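Local coordinates for protein tartronate semialdehyde reductase (Salmonella typhimurium, PDB 1VPD) that probably reduces tartronate semialdehyde to D-glycerate with NADH or NADPH, the last step of galactarate breakdown to glycerate, at residues A[55-69]-A[85-99]. Sequence-based numbering, arbitrary orientation.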
loop_
_atom_site.group_PDB
_atom_site.type_symbol
_atom_site.label_atom_id
_atom_site.label_comp_id
_atom_site.label_asym_id
_atom_site.label_seq_id
_atom_site.Cartn_x
_atom_site.Cartn_y
_atom_site.Cartn_z
ATOM N N ALA A 55 -16.288 6.215 12.579
ATOM C CA ALA A 55 -16.331 6.418 11.135
ATOM C C ALA A 55 -17.653 7.064 10.712
ATOM O O ALA A 55 -17.681 7.880 9.802
ATOM C CB ALA A 55 -16.135 5.091 10.432
ATOM N N LYS A 56 -18.740 6.689 11.377
ATOM C CA LYS A 56 -20.048 7.269 11.118
ATOM C C LYS A 56 -20.014 8.787 11.323
ATOM O O LYS A 56 -20.502 9.540 10.486
ATOM C CB LYS A 56 -21.094 6.624 12.026
ATOM C CG LYS A 56 -22.445 7.371 12.116
ATOM C CD LYS A 56 -23.438 6.617 12.982
ATOM C CE LYS A 56 -24.809 7.314 12.990
ATOM N NZ LYS A 56 -25.749 6.616 13.891
ATOM N N ALA A 57 -19.414 9.229 12.426
ATOM C CA ALA A 57 -19.316 10.663 12.712
ATOM C C ALA A 57 -18.410 11.383 11.735
ATOM O O ALA A 57 -18.658 12.525 11.379
ATOM C CB ALA A 57 -18.841 10.899 14.132
ATOM N N ILE A 58 -17.350 10.721 11.273
ATOM C CA ILE A 58 -16.531 11.319 10.227
ATOM C C ILE A 58 -17.364 11.518 8.958
ATOM O O ILE A 58 -17.319 12.576 8.352
ATOM C CB ILE A 58 -15.275 10.456 9.983
ATOM C CG1 ILE A 58 -14.362 10.605 11.205
ATOM C CG2 ILE A 58 -14.558 10.896 8.727
ATOM C CD1 ILE A 58 -13.128 9.776 11.179
ATOM N N ALA A 59 -18.153 10.514 8.596
ATOM C CA ALA A 59 -18.964 10.578 7.394
ATOM C C ALA A 59 -20.068 11.638 7.507
ATOM O O ALA A 59 -20.439 12.246 6.515
ATOM C CB ALA A 59 -19.572 9.222 7.109
ATOM N N GLU A 60 -20.570 11.863 8.711
ATOM C CA GLU A 60 -21.572 12.918 8.942
ATOM C C GLU A 60 -21.020 14.320 8.669
ATOM O O GLU A 60 -21.765 15.237 8.299
ATOM C CB GLU A 60 -22.110 12.818 10.371
ATOM C CG GLU A 60 -23.063 11.650 10.541
ATOM C CD GLU A 60 -23.435 11.316 11.971
ATOM O OE1 GLU A 60 -22.706 11.666 12.917
ATOM O OE2 GLU A 60 -24.479 10.649 12.135
ATOM N N GLN A 61 -19.715 14.488 8.847
ATOM C CA GLN A 61 -19.044 15.773 8.733
ATOM C C GLN A 61 -18.283 16.018 7.431
ATOM O O GLN A 61 -17.918 17.156 7.146
ATOM C CB GLN A 61 -18.050 15.927 9.883
ATOM C CG GLN A 61 -18.665 15.878 11.268
ATOM C CD GLN A 61 -17.597 15.812 12.334
ATOM O OE1 GLN A 61 -16.576 16.484 12.226
ATOM N NE2 GLN A 61 -17.827 15.013 13.353
ATOM N N CYS A 62 -18.009 14.966 6.658
ATOM C CA CYS A 62 -17.103 15.070 5.507
ATOM C C CYS A 62 -17.785 14.590 4.241
ATOM O O CYS A 62 -18.420 13.545 4.259
ATOM C CB CYS A 62 -15.839 14.220 5.744
ATOM S SG CYS A 62 -14.885 14.689 7.204
ATOM N N ASP A 63 -17.640 15.328 3.148
ATOM C CA ASP A 63 -18.254 14.944 1.868
ATOM C C ASP A 63 -17.406 13.918 1.130
ATOM O O ASP A 63 -17.866 13.323 0.160
ATOM C CB ASP A 63 -18.373 16.146 0.928
ATOM C CG ASP A 63 -19.377 17.184 1.399
ATOM O OD1 ASP A 63 -20.414 16.822 2.000
ATOM O OD2 ASP A 63 -19.190 18.393 1.171
ATOM N N VAL A 64 -16.153 13.801 1.550
ATOM C CA VAL A 64 -15.221 12.810 0.989
ATOM C C VAL A 64 -14.393 12.233 2.129
ATOM O O VAL A 64 -13.985 12.955 3.052
ATOM C CB VAL A 64 -14.330 13.406 -0.132
ATOM C CG1 VAL A 64 -13.454 14.537 0.396
ATOM C CG2 VAL A 64 -13.467 12.309 -0.803
ATOM N N ILE A 65 -14.156 10.927 2.079
ATOM C CA ILE A 65 -13.438 10.222 3.130
ATOM C C ILE A 65 -12.415 9.338 2.443
ATOM O O ILE A 65 -12.763 8.612 1.516
ATOM C CB ILE A 65 -14.384 9.332 3.959
ATOM C CG1 ILE A 65 -15.467 10.176 4.635
ATOM C CG2 ILE A 65 -13.615 8.576 5.036
ATOM C CD1 ILE A 65 -16.838 9.681 4.390
ATOM N N ILE A 66 -11.171 9.432 2.879
ATOM C CA ILE A 66 -10.116 8.484 2.482
ATOM C C ILE A 66 -9.951 7.399 3.546
ATOM O O ILE A 66 -9.903 7.696 4.735
ATOM C CB ILE A 66 -8.783 9.248 2.282
ATOM C CG1 ILE A 66 -8.875 10.171 1.073
ATOM C CG2 ILE A 66 -7.568 8.285 2.183
ATOM C CD1 ILE A 66 -7.832 11.269 1.088
ATOM N N THR A 67 -9.839 6.134 3.119
ATOM C CA THR A 67 -9.441 5.049 4.028
ATOM C C THR A 67 -8.087 4.525 3.578
ATOM O O THR A 67 -7.825 4.454 2.387
ATOM C CB THR A 67 -10.450 3.902 4.068
ATOM O OG1 THR A 67 -10.882 3.549 2.737
ATOM C CG2 THR A 67 -11.728 4.324 4.806
HETATM N N MSE A 68 -7.231 4.201 4.538
HETATM C CA MSE A 68 -5.935 3.579 4.270
HETATM C C MSE A 68 -5.771 2.487 5.317
HETATM O O MSE A 68 -5.255 2.722 6.410
HETATM C CB MSE A 68 -4.800 4.610 4.302
HETATM C CG MSE A 68 -3.361 4.072 4.097
HETATM SE SE MSE A 68 -3.258 2.847 2.674
HETATM C CE MSE A 68 -2.418 3.878 1.365
ATOM N N LEU A 69 -6.231 1.286 4.963
ATOM C CA LEU A 69 -6.350 0.169 5.885
ATOM C C LEU A 69 -5.683 -1.092 5.292
ATOM O O LEU A 69 -5.382 -1.121 4.099
ATOM C CB LEU A 69 -7.823 -0.075 6.186
ATOM C CG LEU A 69 -8.536 1.121 6.843
ATOM C CD1 LEU A 69 -10.056 0.964 6.787
ATOM C CD2 LEU A 69 -8.043 1.275 8.277
ATOM N N ILE A 85 -18.970 4.102 7.965
ATOM C CA ILE A 85 -19.209 5.195 7.042
ATOM C C ILE A 85 -20.651 5.196 6.540
ATOM O O ILE A 85 -21.289 6.247 6.480
ATOM C CB ILE A 85 -18.225 5.124 5.851
ATOM C CG1 ILE A 85 -16.803 5.406 6.343
ATOM C CG2 ILE A 85 -18.620 6.095 4.747
ATOM C CD1 ILE A 85 -15.716 5.152 5.292
ATOM N N ILE A 86 -21.159 4.019 6.201
ATOM C CA ILE A 86 -22.463 3.907 5.579
ATOM C C ILE A 86 -23.586 4.411 6.498
ATOM O O ILE A 86 -24.623 4.851 6.002
ATOM C CB ILE A 86 -22.725 2.468 5.097
ATOM C CG1 ILE A 86 -23.857 2.450 4.052
ATOM C CG2 ILE A 86 -23.027 1.533 6.261
ATOM C CD1 ILE A 86 -23.973 1.107 3.322
ATOM N N GLU A 87 -23.373 4.350 7.811
ATOM C CA GLU A 87 -24.383 4.805 8.778
ATOM C C GLU A 87 -24.418 6.327 8.934
ATOM O O GLU A 87 -25.407 6.867 9.470
ATOM C CB GLU A 87 -24.164 4.119 10.136
ATOM C CG GLU A 87 -24.273 2.598 10.075
ATOM C CD GLU A 87 -24.178 1.905 11.427
ATOM O OE1 GLU A 87 -23.960 2.567 12.457
ATOM O OE2 GLU A 87 -24.334 0.662 11.463
ATOM N N GLY A 88 -23.371 7.029 8.486
ATOM C CA GLY A 88 -23.310 8.477 8.584
ATOM C C GLY A 88 -23.301 9.254 7.275
ATOM O O GLY A 88 -23.465 10.481 7.265
ATOM N N ALA A 89 -23.102 8.558 6.166
ATOM C CA ALA A 89 -22.875 9.203 4.880
ATOM C C ALA A 89 -24.199 9.561 4.218
ATOM O O ALA A 89 -25.054 8.713 4.030
ATOM C CB ALA A 89 -22.090 8.272 3.945
ATOM N N LYS A 90 -24.350 10.800 3.817
ATOM C CA LYS A 90 -25.545 11.141 3.046
ATOM C C LYS A 90 -25.294 10.875 1.561
ATOM O O LYS A 90 -24.126 10.735 1.134
ATOM C CB LYS A 90 -25.969 12.585 3.315
ATOM C CG LYS A 90 -24.979 13.660 2.914
ATOM C CD LYS A 90 -25.284 14.996 3.653
ATOM C CE LYS A 90 -24.092 15.544 4.448
ATOM N NZ LYS A 90 -24.166 15.258 5.922
ATOM N N PRO A 91 -26.362 10.781 0.765
ATOM C CA PRO A 91 -26.203 10.543 -0.670
ATOM C C PRO A 91 -25.279 11.571 -1.263
ATOM O O PRO A 91 -25.354 12.750 -0.909
ATOM C CB PRO A 91 -27.635 10.691 -1.207
ATOM C CG PRO A 91 -28.483 10.305 -0.069
ATOM C CD PRO A 91 -27.793 10.876 1.129
ATOM N N GLY A 92 -24.357 11.118 -2.110
ATOM C CA GLY A 92 -23.390 11.969 -2.754
ATOM C C GLY A 92 -22.011 11.981 -2.095
ATOM O O GLY A 92 -21.052 12.475 -2.680
ATOM N N THR A 93 -21.924 11.466 -0.876
ATOM C CA THR A 93 -20.655 11.302 -0.176
ATOM C C THR A 93 -19.790 10.363 -1.022
ATOM O O THR A 93 -20.323 9.468 -1.661
ATOM C CB THR A 93 -20.901 10.662 1.201
ATOM O OG1 THR A 93 -21.723 11.508 2.022
ATOM C CG2 THR A 93 -19.606 10.537 1.996
ATOM N N VAL A 94 -18.479 10.584 -1.008
ATOM C CA VAL A 94 -17.533 9.765 -1.766
ATOM C C VAL A 94 -16.546 9.102 -0.816
ATOM O O VAL A 94 -15.972 9.774 0.042
ATOM C CB VAL A 94 -16.750 10.622 -2.766
ATOM C CG1 VAL A 94 -15.711 9.778 -3.534
ATOM C CG2 VAL A 94 -17.721 11.359 -3.744
ATOM N N LEU A 95 -16.336 7.791 -0.990
ATOM C CA LEU A 95 -15.243 7.072 -0.335
ATOM C C LEU A 95 -14.129 6.876 -1.352
ATOM O O LEU A 95 -14.377 6.334 -2.435
ATOM C CB LEU A 95 -15.693 5.710 0.173
ATOM C CG LEU A 95 -14.587 4.739 0.640
ATOM C CD1 LEU A 95 -13.843 5.282 1.839
ATOM C CD2 LEU A 95 -15.202 3.387 0.970
ATOM N N ILE A 96 -12.933 7.322 -1.000
ATOM C CA ILE A 96 -11.717 7.018 -1.743
ATOM C C ILE A 96 -10.956 6.017 -0.897
ATOM O O ILE A 96 -10.274 6.369 0.080
ATOM C CB ILE A 96 -10.875 8.279 -2.040
ATOM C CG1 ILE A 96 -11.693 9.321 -2.803
ATOM C CG2 ILE A 96 -9.629 7.939 -2.880
ATOM C CD1 ILE A 96 -10.933 10.585 -3.058
ATOM N N ASP A 97 -11.098 4.744 -1.226
ATOM C CA ASP A 97 -10.350 3.727 -0.489
ATOM C C ASP A 97 -8.990 3.572 -1.139
ATOM O O ASP A 97 -8.894 3.178 -2.304
ATOM C CB ASP A 97 -11.098 2.390 -0.464
ATOM C CG ASP A 97 -10.373 1.329 0.338
ATOM O OD1 ASP A 97 -9.570 1.689 1.261
ATOM O OD2 ASP A 97 -10.558 0.112 0.098
HETATM N N MSE A 98 -7.946 3.891 -0.385
HETATM C CA MSE A 98 -6.571 3.820 -0.854
HETATM C C MSE A 98 -5.844 2.576 -0.333
HETATM O O MSE A 98 -4.639 2.412 -0.549
HETATM C CB MSE A 98 -5.837 5.108 -0.478
HETATM C CG MSE A 98 -6.546 6.350 -1.089
HETATM SE SE MSE A 98 -5.645 8.046 -0.902
HETATM C CE MSE A 98 -4.494 7.948 -2.465
ATOM N N SER A 99 -6.597 1.687 0.305
ATOM C CA SER A 99 -6.105 0.388 0.764
ATOM C C SER A 99 -5.825 -0.526 -0.419
ATOM O O SER A 99 -6.459 -0.430 -1.476
ATOM C CB SER A 99 -7.156 -0.288 1.647
ATOM O OG SER A 99 -7.682 0.595 2.634
HETATM O O HOH W 1 -25.663 3.934 13.715
HETATM O O HOH W 2 -21.265 13.229 4.167
HETATM O O HOH W 3 -23.061 12.704 5.417
HETATM O O HOH W 4 -19.216 14.476 -2.045
HETATM O O HOH W 5 -21.697 14.379 1.502
#
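T67 and D97 meet near the C-terminal ends of two neighbouring parallel strands, 64-67 and 94-97, in the Rossmann-type nucleotide-binding domain. Five backbone hydrogen bonds zip the strands together, from V94 N to D63 O at one end to M98 N to T67 O at the other. Packing is tight on the face carrying I65 and T67. I85, from the short helical turn 85-88, lies alongside I65, the two side chains pointing opposite ways with I85 CG2 4.0 Å from I65 CD1, while I85 CD1 meets T67 CG2 tip to tip. A59 CB settles against I85 O at 3.5 Å, and the G88 CA-H points almost straight at K56 O (3.6 Å from CA). Outward, where helix 55-61 meets residues 87-90, the contact turns to water. K56, stretched out with CG anti to the backbone N (chi1 165°), crosses E87 at about a right angle, and one water joins K56 NZ to E87 OE1; another donates to A59 O and G88 O and accepts from K90 N. At the strands' C-terminal ends, next to S100, which probably contacts NAD, S99 OG accepts from L69 N at 2.8 Å. D97 OD1 gathers three donors: S99 N, closing an Asx turn; S99 OG, which meets the syn lone pair of OD1; and T67 OG1, 2.7 Å away from D97 OD1 and 45° out of the carboxylate plane.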